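PDB 5MPT: citrinin polyketide synthase from Monascus purpureus, which builds the polyketide precursor of the mycotoxin citrinin by successive condensations of malonyl-CoA units, and is represented here by its C-methyltransferase domain. Local coordinates for residues E138-T142 and W322-I326; K84-F88 and G328-W334. One frame throughout, in Å; residues are numbered along the deposited sequence.

Interaction 1: E138-T142 and W322-I326; sequences EHKLT and WVDFI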
ATOM      1  N   GLU A 138      10.446  -6.677  -2.550  1.00 23.28           N
ATOM      2  CA  GLU A 138       9.266  -7.412  -2.113  1.00 23.51           C
ATOM      3  C   GLU A 138       9.486  -8.907  -2.167  1.00 24.33           C
ATOM      4  O   GLU A 138       8.815  -9.658  -1.447  1.00 26.02           O
ATOM      5  CB  GLU A 138       8.047  -7.072  -2.955  1.00 21.95           C
ATOM      6  CG  GLU A 138       8.204  -7.286  -4.442  1.00 21.45           C
ATOM      7  CD  GLU A 138       8.483  -5.996  -5.167  1.00 21.36           C
ATOM      8  OE1 GLU A 138       9.354  -5.235  -4.672  1.00 20.48           O
ATOM      9  OE2 GLU A 138       7.850  -5.796  -6.218  1.00 22.00           O
ATOM     10  N   HIS A 139      10.400  -9.353  -3.011  1.00 22.53           N
ATOM     11  CA  HIS A 139      10.719 -10.779  -3.066  1.00 22.55           C
ATOM     12  C   HIS A 139      11.569 -11.198  -1.878  1.00 23.50           C
ATOM     13  O   HIS A 139      11.356 -12.277  -1.303  1.00 26.23           O
ATOM     14  CB  HIS A 139      11.392 -11.053  -4.408  1.00 24.31           C
ATOM     15  CG  HIS A 139      10.494 -10.735  -5.549  1.00 22.95           C
ATOM     16  ND1 HIS A 139      10.951 -10.280  -6.771  1.00 22.50           N
ATOM     17  CD2 HIS A 139       9.144 -10.738  -5.628  1.00 22.91           C
ATOM     18  CE1 HIS A 139       9.917 -10.067  -7.563  1.00 22.74           C
ATOM     19  NE2 HIS A 139       8.809 -10.314  -6.889  1.00 23.72           N
ATOM     20  N   LYS A 140      12.521 -10.352  -1.483  1.00 22.45           N
ATOM     21  CA  LYS A 140      13.259 -10.603  -0.257  1.00 23.33           C
ATOM     22  C   LYS A 140      12.321 -10.592   0.943  1.00 24.73           C
ATOM     23  O   LYS A 140      12.445 -11.444   1.838  1.00 27.30           O
ATOM     24  CB  LYS A 140      14.359  -9.560  -0.073  1.00 25.53           C
ATOM     25  CG  LYS A 140      15.438  -9.534  -1.136  1.00 28.59           C
ATOM     26  CD  LYS A 140      16.491  -8.486  -0.769  1.00 32.63           C
ATOM     27  CE  LYS A 140      17.581  -8.346  -1.810  1.00 41.72           C
ATOM     28  NZ  LYS A 140      18.307  -7.043  -1.625  1.00 49.70           N
ATOM     29  N   LEU A 141      11.390  -9.631   0.994  1.00 25.18           N
ATOM     30  CA  LEU A 141      10.433  -9.606   2.091  1.00 23.06           C
ATOM     31  C   LEU A 141       9.571 -10.859   2.084  1.00 23.46           C
ATOM     32  O   LEU A 141       9.219 -11.386   3.147  1.00 25.51           O
ATOM     33  CB  LEU A 141       9.558  -8.361   2.010  1.00 23.07           C
ATOM     34  CG  LEU A 141       8.784  -7.950   3.271  1.00 24.71           C
ATOM     35  CD1 LEU A 141       9.729  -7.635   4.410  1.00 26.24           C
ATOM     36  CD2 LEU A 141       7.919  -6.769   2.931  1.00 25.02           C
ATOM     37  N   THR A 142       9.206 -11.336   0.893  1.00 25.50           N
ATOM     38  CA  THR A 142       8.393 -12.543   0.790  1.00 25.32           C
ATOM     39  C   THR A 142       9.088 -13.736   1.458  1.00 24.59           C
ATOM     40  O   THR A 142       8.465 -14.509   2.214  1.00 24.47           O
ATOM     41  CB  THR A 142       8.112 -12.815  -0.690  1.00 25.42           C
ATOM     42  OG1 THR A 142       7.213 -11.813  -1.190  1.00 24.63           O
ATOM     43  CG2 THR A 142       7.503 -14.209  -0.903  1.00 24.08           C
ATOM     44  N   TRP A 322       1.628 -11.708  -3.013  1.00 19.04           N
ATOM     45  CA  TRP A 322       2.724 -11.511  -2.065  1.00 21.64           C
ATOM     46  C   TRP A 322       2.394 -10.461  -1.014  1.00 23.25           C
ATOM     47  O   TRP A 322       2.890 -10.550   0.115  1.00 22.40           O
ATOM     48  CB  TRP A 322       4.034 -11.153  -2.755  1.00 21.72           C
ATOM     49  CG  TRP A 322       4.163  -9.749  -3.380  1.00 18.06           C
ATOM     50  CD1 TRP A 322       4.024  -9.424  -4.693  1.00 20.62           C
ATOM     51  CD2 TRP A 322       4.439  -8.509  -2.688  1.00 21.41           C
ATOM     52  NE1 TRP A 322       4.203  -8.072  -4.864  1.00 19.78           N
ATOM     53  CE2 TRP A 322       4.461  -7.494  -3.652  1.00 19.66           C
ATOM     54  CE3 TRP A 322       4.685  -8.173  -1.357  1.00 22.86           C
ATOM     55  CZ2 TRP A 322       4.723  -6.188  -3.329  1.00 20.46           C
ATOM     56  CZ3 TRP A 322       4.935  -6.885  -1.042  1.00 22.70           C
ATOM     57  CH2 TRP A 322       4.960  -5.896  -2.017  1.00 21.65           C
ATOM     58  N   VAL A 323       1.576  -9.465  -1.357  1.00 21.99           N
ATOM     59  CA  VAL A 323       1.174  -8.459  -0.376  1.00 21.64           C
ATOM     60  C   VAL A 323       0.325  -9.094   0.722  1.00 22.51           C
ATOM     61  O   VAL A 323       0.587  -8.921   1.924  1.00 22.75           O
ATOM     62  CB  VAL A 323       0.423  -7.308  -1.074  1.00 23.15           C
ATOM     63  CG1 VAL A 323      -0.075  -6.277  -0.063  1.00 23.18           C
ATOM     64  CG2 VAL A 323       1.322  -6.667  -2.150  1.00 23.45           C
ATOM     65  N   ASP A 324      -0.732  -9.806   0.333  1.00 22.56           N
ATOM     66  CA  ASP A 324      -1.513 -10.547   1.322  1.00 23.00           C
ATOM     67  C   ASP A 324      -0.648 -11.511   2.121  1.00 21.02           C
ATOM     68  O   ASP A 324      -0.815 -11.656   3.332  1.00 23.97           O
ATOM     69  CB  ASP A 324      -2.642 -11.309   0.643  1.00 26.43           C
ATOM     70  CG  ASP A 324      -3.826 -10.429   0.364  1.00 30.37           C
ATOM     71  OD1 ASP A 324      -4.220  -9.720   1.306  1.00 31.67           O
ATOM     72  OD2 ASP A 324      -4.356 -10.452  -0.768  1.00 30.94           O
ATOM     73  N   PHE A 325       0.253 -12.217   1.454  1.00 21.69           N
ATOM     74  CA  PHE A 325       1.022 -13.271   2.111  1.00 22.75           C
ATOM     75  C   PHE A 325       1.858 -12.715   3.252  1.00 24.58           C
ATOM     76  O   PHE A 325       2.009 -13.358   4.299  1.00 26.07           O
ATOM     77  CB  PHE A 325       1.914 -13.946   1.083  1.00 21.53           C
ATOM     78  CG  PHE A 325       2.776 -15.045   1.636  1.00 23.49           C
ATOM     79  CD1 PHE A 325       2.217 -16.162   2.233  1.00 25.63           C
ATOM     80  CD2 PHE A 325       4.162 -14.970   1.561  1.00 24.09           C
ATOM     81  CE1 PHE A 325       3.019 -17.170   2.723  1.00 25.96           C
ATOM     82  CE2 PHE A 325       4.965 -15.988   2.047  1.00 24.60           C
ATOM     83  CZ  PHE A 325       4.384 -17.067   2.662  1.00 25.06           C
ATOM     84  N   ILE A 326       2.408 -11.519   3.068  1.00 24.94           N
ATOM     85  CA  ILE A 326       3.252 -10.887   4.076  1.00 25.54           C
ATOM     86  C   ILE A 326       2.424 -10.092   5.058  1.00 26.46           C
ATOM     87  O   ILE A 326       2.521 -10.286   6.267  1.00 25.73           O
ATOM     88  CB  ILE A 326       4.273  -9.947   3.432  1.00 22.76           C
ATOM     89  CG1 ILE A 326       5.155 -10.738   2.474  1.00 23.38           C
ATOM     90  CG2 ILE A 326       5.091  -9.218   4.508  1.00 23.29           C
ATOM     91  CD1 ILE A 326       6.026  -9.898   1.575  1.00 25.11           C
TER

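Interaction 2: K84-F88 and G328-W334; sequences KHERF and GLLEGWW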
ATOM      1  N   LYS A  84      -6.388 -15.656  15.831  1.00 23.78           N
ATOM      2  CA  LYS A  84      -6.404 -14.347  15.177  1.00 25.42           C
ATOM      3  C   LYS A  84      -6.059 -14.438  13.704  1.00 26.23           C
ATOM      4  O   LYS A  84      -6.218 -13.444  12.980  1.00 26.82           O
ATOM      5  CB  LYS A  84      -5.419 -13.391  15.858  1.00 26.37           C
ATOM      6  CG  LYS A  84      -3.943 -13.743  15.705  1.00 26.49           C
ATOM      7  CD  LYS A  84      -3.060 -12.582  16.137  1.00 30.13           C
ATOM      8  CE  LYS A  84      -1.638 -13.022  16.462  1.00 33.90           C
ATOM      9  NZ  LYS A  84      -0.726 -11.851  16.622  1.00 36.19           N
ATOM     10  N   HIS A  85      -5.577 -15.594  13.246  1.00 25.58           N
ATOM     11  CA  HIS A  85      -5.193 -15.766  11.859  1.00 23.98           C
ATOM     12  C   HIS A  85      -6.267 -16.454  11.017  1.00 25.18           C
ATOM     13  O   HIS A  85      -6.022 -16.733   9.844  1.00 25.28           O
ATOM     14  CB  HIS A  85      -3.881 -16.538  11.753  1.00 23.65           C
ATOM     15  CG  HIS A  85      -2.690 -15.798  12.282  1.00 24.55           C
ATOM     16  ND1 HIS A  85      -2.439 -14.475  11.980  1.00 25.02           N
ATOM     17  CD2 HIS A  85      -1.670 -16.202  13.076  1.00 24.51           C
ATOM     18  CE1 HIS A  85      -1.324 -14.091  12.578  1.00 23.51           C
ATOM     19  NE2 HIS A  85      -0.842 -15.117  13.258  1.00 23.45           N
ATOM     20  N   GLU A  86      -7.471 -16.653  11.553  1.00 27.36           N
ATOM     21  CA  GLU A  86      -8.519 -17.355  10.810  1.00 30.15           C
ATOM     22  C   GLU A  86      -8.772 -16.740   9.436  1.00 30.24           C
ATOM     23  O   GLU A  86      -8.798 -17.456   8.435  1.00 31.72           O
ATOM     24  CB  GLU A  86      -9.821 -17.392  11.619  1.00 34.13           C
ATOM     25  CG  GLU A  86     -10.960 -18.153  10.929  1.00 36.95           C
ATOM     26  CD  GLU A  86     -10.671 -19.625  10.785  1.00 41.55           C
ATOM     27  OE1 GLU A  86      -9.730 -20.112  11.453  1.00 41.34           O
ATOM     28  OE2 GLU A  86     -11.383 -20.295  10.001  1.00 45.67           O
ATOM     29  N   ARG A  87      -9.023 -15.424   9.365  1.00 30.07           N
ATOM     30  CA  ARG A  87      -9.330 -14.809   8.077  1.00 30.16           C
ATOM     31  C   ARG A  87      -8.149 -14.928   7.117  1.00 31.52           C
ATOM     32  O   ARG A  87      -8.319 -15.248   5.932  1.00 33.96           O
ATOM     33  CB  ARG A  87      -9.732 -13.346   8.293  1.00 29.18           C
ATOM     34  CG  ARG A  87     -11.084 -13.213   9.023  1.00 30.58           C
ATOM     35  CD  ARG A  87     -11.369 -11.777   9.450  1.00 32.20           C
ATOM     36  NE  ARG A  87     -10.469 -11.387  10.524  1.00 31.98           N
ATOM     37  CZ  ARG A  87     -10.435 -10.188  11.080  1.00 31.52           C
ATOM     38  NH1 ARG A  87     -11.264  -9.232  10.665  1.00 32.23           N
ATOM     39  NH2 ARG A  87      -9.574  -9.942  12.057  1.00 30.02           N
ATOM     40  N   PHE A  88      -6.944 -14.639   7.613  1.00 26.32           N
ATOM     41  CA  PHE A  88      -5.722 -14.838   6.834  1.00 25.95           C
ATOM     42  C   PHE A  88      -5.598 -16.272   6.323  1.00 28.20           C
ATOM     43  O   PHE A  88      -5.317 -16.503   5.137  1.00 28.92           O
ATOM     44  CB  PHE A  88      -4.535 -14.459   7.716  1.00 26.32           C
ATOM     45  CG  PHE A  88      -3.194 -14.583   7.059  1.00 27.17           C
ATOM     46  CD1 PHE A  88      -2.955 -14.079   5.801  1.00 23.80           C
ATOM     47  CD2 PHE A  88      -2.150 -15.187   7.742  1.00 30.36           C
ATOM     48  CE1 PHE A  88      -1.706 -14.179   5.238  1.00 24.32           C
ATOM     49  CE2 PHE A  88      -0.916 -15.280   7.190  1.00 31.27           C
ATOM     50  CZ  PHE A  88      -0.686 -14.757   5.926  1.00 27.90           C
ATOM     51  N   GLY A 328      -0.688  -9.964   5.571  1.00 26.14           N
ATOM     52  CA  GLY A 328      -1.764 -10.648   6.232  1.00 26.14           C
ATOM     53  C   GLY A 328      -1.371 -11.232   7.568  1.00 27.52           C
ATOM     54  O   GLY A 328      -2.256 -11.563   8.363  1.00 29.30           O
ATOM     55  N   LEU A 329      -0.070 -11.315   7.855  1.00 25.66           N
ATOM     56  CA  LEU A 329       0.425 -11.756   9.150  1.00 25.33           C
ATOM     57  C   LEU A 329       0.304 -10.687  10.227  1.00 26.47           C
ATOM     58  O   LEU A 329       0.556 -11.001  11.403  1.00 30.18           O
ATOM     59  CB  LEU A 329       1.899 -12.138   9.071  1.00 25.18           C
ATOM     60  CG  LEU A 329       2.309 -13.376   8.285  1.00 29.54           C
ATOM     61  CD1 LEU A 329       3.806 -13.406   8.178  1.00 28.20           C
ATOM     62  CD2 LEU A 329       1.795 -14.611   9.005  1.00 34.44           C
ATOM     63  N   LEU A 330      -0.057  -9.457   9.860  1.00 27.36           N
ATOM     64  CA  LEU A 330       0.040  -8.310  10.747  1.00 29.50           C
ATOM     65  C   LEU A 330      -1.349  -7.859  11.167  1.00 31.02           C
ATOM     66  O   LEU A 330      -2.245  -7.709  10.324  1.00 31.07           O
ATOM     67  CB  LEU A 330       0.777  -7.165  10.057  1.00 31.77           C
ATOM     68  CG  LEU A 330       2.132  -7.588   9.491  1.00 35.37           C
ATOM     69  CD1 LEU A 330       2.752  -6.470   8.673  1.00 34.53           C
ATOM     70  CD2 LEU A 330       3.084  -8.025  10.605  1.00 38.13           C
ATOM     71  N   GLU A 331      -1.502  -7.597  12.472  1.00 33.62           N
ATOM     72  CA  GLU A 331      -2.782  -7.146  13.007  1.00 32.39           C
ATOM     73  C   GLU A 331      -3.312  -5.928  12.263  1.00 32.09           C
ATOM     74  O   GLU A 331      -4.532  -5.772  12.125  1.00 29.55           O
ATOM     75  CB  GLU A 331      -2.639  -6.829  14.501  1.00 35.70           C
ATOM     76  CG  GLU A 331      -2.316  -7.996  15.411  1.00 45.38           C
ATOM     77  CD  GLU A 331      -2.684  -7.710  16.854  1.00 57.53           C
ATOM     78  OE1 GLU A 331      -3.514  -6.804  17.077  1.00 66.82           O
ATOM     79  OE2 GLU A 331      -2.151  -8.375  17.765  1.00 57.38           O
ATOM     80  N   GLY A 332      -2.422  -5.069  11.766  1.00 32.22           N
ATOM     81  CA  GLY A 332      -2.799  -3.841  11.069  1.00 31.85           C
ATOM     82  C   GLY A 332      -3.501  -4.050   9.748  1.00 29.05           C
ATOM     83  O   GLY A 332      -4.045  -3.088   9.205  1.00 29.21           O
ATOM     84  N   TRP A 333      -3.481  -5.268   9.211  1.00 26.42           N
ATOM     85  CA  TRP A 333      -4.112  -5.612   7.943  1.00 24.27           C
ATOM     86  C   TRP A 333      -5.547  -6.074   8.111  1.00 25.27           C
ATOM     87  O   TRP A 333      -6.239  -6.274   7.099  1.00 26.72           O
ATOM     88  CB  TRP A 333      -3.307  -6.737   7.285  1.00 24.36           C
ATOM     89  CG  TRP A 333      -3.483  -7.018   5.818  1.00 26.05           C
ATOM     90  CD1 TRP A 333      -3.955  -8.173   5.243  1.00 27.40           C
ATOM     91  CD2 TRP A 333      -3.116  -6.160   4.734  1.00 26.62           C
ATOM     92  NE1 TRP A 333      -3.901  -8.083   3.867  1.00 27.32           N
ATOM     93  CE2 TRP A 333      -3.404  -6.851   3.534  1.00 27.46           C
ATOM     94  CE3 TRP A 333      -2.575  -4.870   4.662  1.00 25.59           C
ATOM     95  CZ2 TRP A 333      -3.179  -6.293   2.283  1.00 28.35           C
ATOM     96  CZ3 TRP A 333      -2.353  -4.331   3.435  1.00 25.50           C
ATOM     97  CH2 TRP A 333      -2.652  -5.042   2.252  1.00 27.12           C
ATOM     98  N   TRP A 334      -5.985  -6.296   9.364  1.00 24.64           N
ATOM     99  CA  TRP A 334      -7.287  -6.873   9.670  1.00 23.62           C
ATOM    100  C   TRP A 334      -8.102  -5.994  10.619  1.00 25.11           C
ATOM    101  O   TRP A 334      -8.968  -6.487  11.364  1.00 29.80           O
ATOM    102  CB  TRP A 334      -7.092  -8.286  10.254  1.00 21.58           C
ATOM    103  CG  TRP A 334      -6.349  -9.182   9.329  1.00 23.10           C
ATOM    104  CD1 TRP A 334      -5.025  -9.500   9.376  1.00 24.31           C
ATOM    105  CD2 TRP A 334      -6.875  -9.821   8.169  1.00 25.31           C
ATOM    106  NE1 TRP A 334      -4.696 -10.328   8.325  1.00 26.63           N
ATOM    107  CE2 TRP A 334      -5.821 -10.537   7.570  1.00 25.64           C
ATOM    108  CE3 TRP A 334      -8.141  -9.856   7.573  1.00 29.47           C
ATOM    109  CZ2 TRP A 334      -5.991 -11.261   6.421  1.00 28.06           C
ATOM    110  CZ3 TRP A 334      -8.311 -10.585   6.432  1.00 34.55           C
ATOM    111  CH2 TRP A 334      -7.242 -11.283   5.863  1.00 33.69           C
TER
HETATM  112  O   HOH W   1      -0.827 -10.756  13.801  1.00 27.09           O
HETATM  113  O   HOH W   2      -3.714 -12.465  10.635  1.00 21.38           O
HETATM  114  O   HOH W   3     -11.549  -6.559  12.176  1.00 30.67           O
HETATM  115  O   HOH W   4      -9.064  -7.727  14.084  1.00 35.33           O

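Interaction 1: E138-T142 and W322-I326
Glu138-Thr142 and Trp322-Ile326 are single turns of two helices whose N-to-C directions differ by 38°, with 10.2 Å between their axes at closest approach. The backbones draw together at the C-terminal end, where the CA atoms of Thr142 and Ile326 stand 6.3 Å apart, and no hydrogen bond crosses: side chains fill the gap. At the N-terminal end Glu138 lays its CB over one face of the Trp322 indole, 3.4 Å from the centroid of the six-membered ring and 11° off its normal, a CH-pi contact. Val323 CG2 backs the opposite face, so the indole is sandwiched between the other helix and its own. Glu138 holds CG between its backbone N and carbonyl carbon (chi1 56°), and the bend at chi2 then turns the carboxylate to Ser180 and Tyr40; the Tyr40 hydroxyl also bonds Trp322 NE1, linking the polar ends of the two side chains.

One turn on, Ile326 pushes its CD1 methyl against the helix 136-146 backbone, 3.6 Å from Thr142 N, and against Leu141 CG at 3.8 Å. The Leu141 side chain lies about 7 Å from that of the catalytic Tyr177. Thr142 OG1 bonds Glu138 O at 2.7 Å. That carbonyl also takes the Thr142 N-H from the other face of its plane, and two bonds thus satisfy a buried oxygen. Phe325 brings the edge of its ring to Thr142 O, CE2 lying 3.8 Å away, while it stacks on Phe149.

This is buried helix-helix packing: helix 136-146 of the N-terminal helical part lies against helix 321-327, which follows strand 309-316 of the Rossmann-like methyltransferase sheet.

Interaction 2: K84-F88 and G328-W334
Trp334 lies under Arg87, whose CB rests over the face of the six-membered ring, 4.1 Å from its centroid in a CH-pi contact. The two side chains run past each other in opposite directions, which brings Arg87 NH2 back to within 3.5 Å of Trp334 CB. The guanidinium is tilted 40° from the indole, and at its edge, in its plane, are two waters that both donate to Trp334 O, one held by NH1 and the other by NH2. Farther along the indole, CZ2 meets Phe88 CB at 3.7 Å, and Trp333 CD1 lies over the other face.

Gly328 O is the polar hub. Trp334 NE1 bonds it at 2.7 Å with an N-H...O angle of 161°, closing the loop on itself, and a water that also bonds His85 ND1 donates to it. The same oxygen lies over the Phe88 ring, 3.4 Å from CG. With CG anti to the backbone N (chi1 -179°), Phe88 puts its ring flat against the Gly328 peptide, while the Leu329 methyl CD2 presses on Phe88 CE2 at 3.3 Å.

At the solvent-exposed side, Lys84 extends toward Glu331, but NZ to OE2 is 3.9 Å, a long salt bridge; a further water joins the ammonium to Leu329 O.

His85 is the N-cap of helix 86-98, so this contact sets the first turn of that helix, in the helix-turn-helix family region, against the loop that leaves helix 321-327 on its way to helix 347-356. Leu329 also packs on Phe149, Cys152 and Ile153 of helix 149-154, and Leu330 on helix 159-164.

In the fold
From the N terminus the chain first passes Lys84-Phe88 at the start of helix 86-98, then Glu138-Thr142 on helix 136-146. It continues through the strands and helices of the cofactor-binding methyltransferase fold before returning with Trp322-Ile326, which closes interaction 1, and Gly328-Trp334, which closes interaction 2. The smaller loop therefore lies wholly within the larger one. Helix 321-327 and the loop that follows it are consecutive, so one excursion beyond strand 309-316 joins two N-terminal helices to the methyltransferase part. The contacts also touch directly: Asp324 OD1 probably hydrogen-bonds Trp333 NE1, and the Phe88 ring packs against the carbonyl oxygens of Asp324 and Phe325.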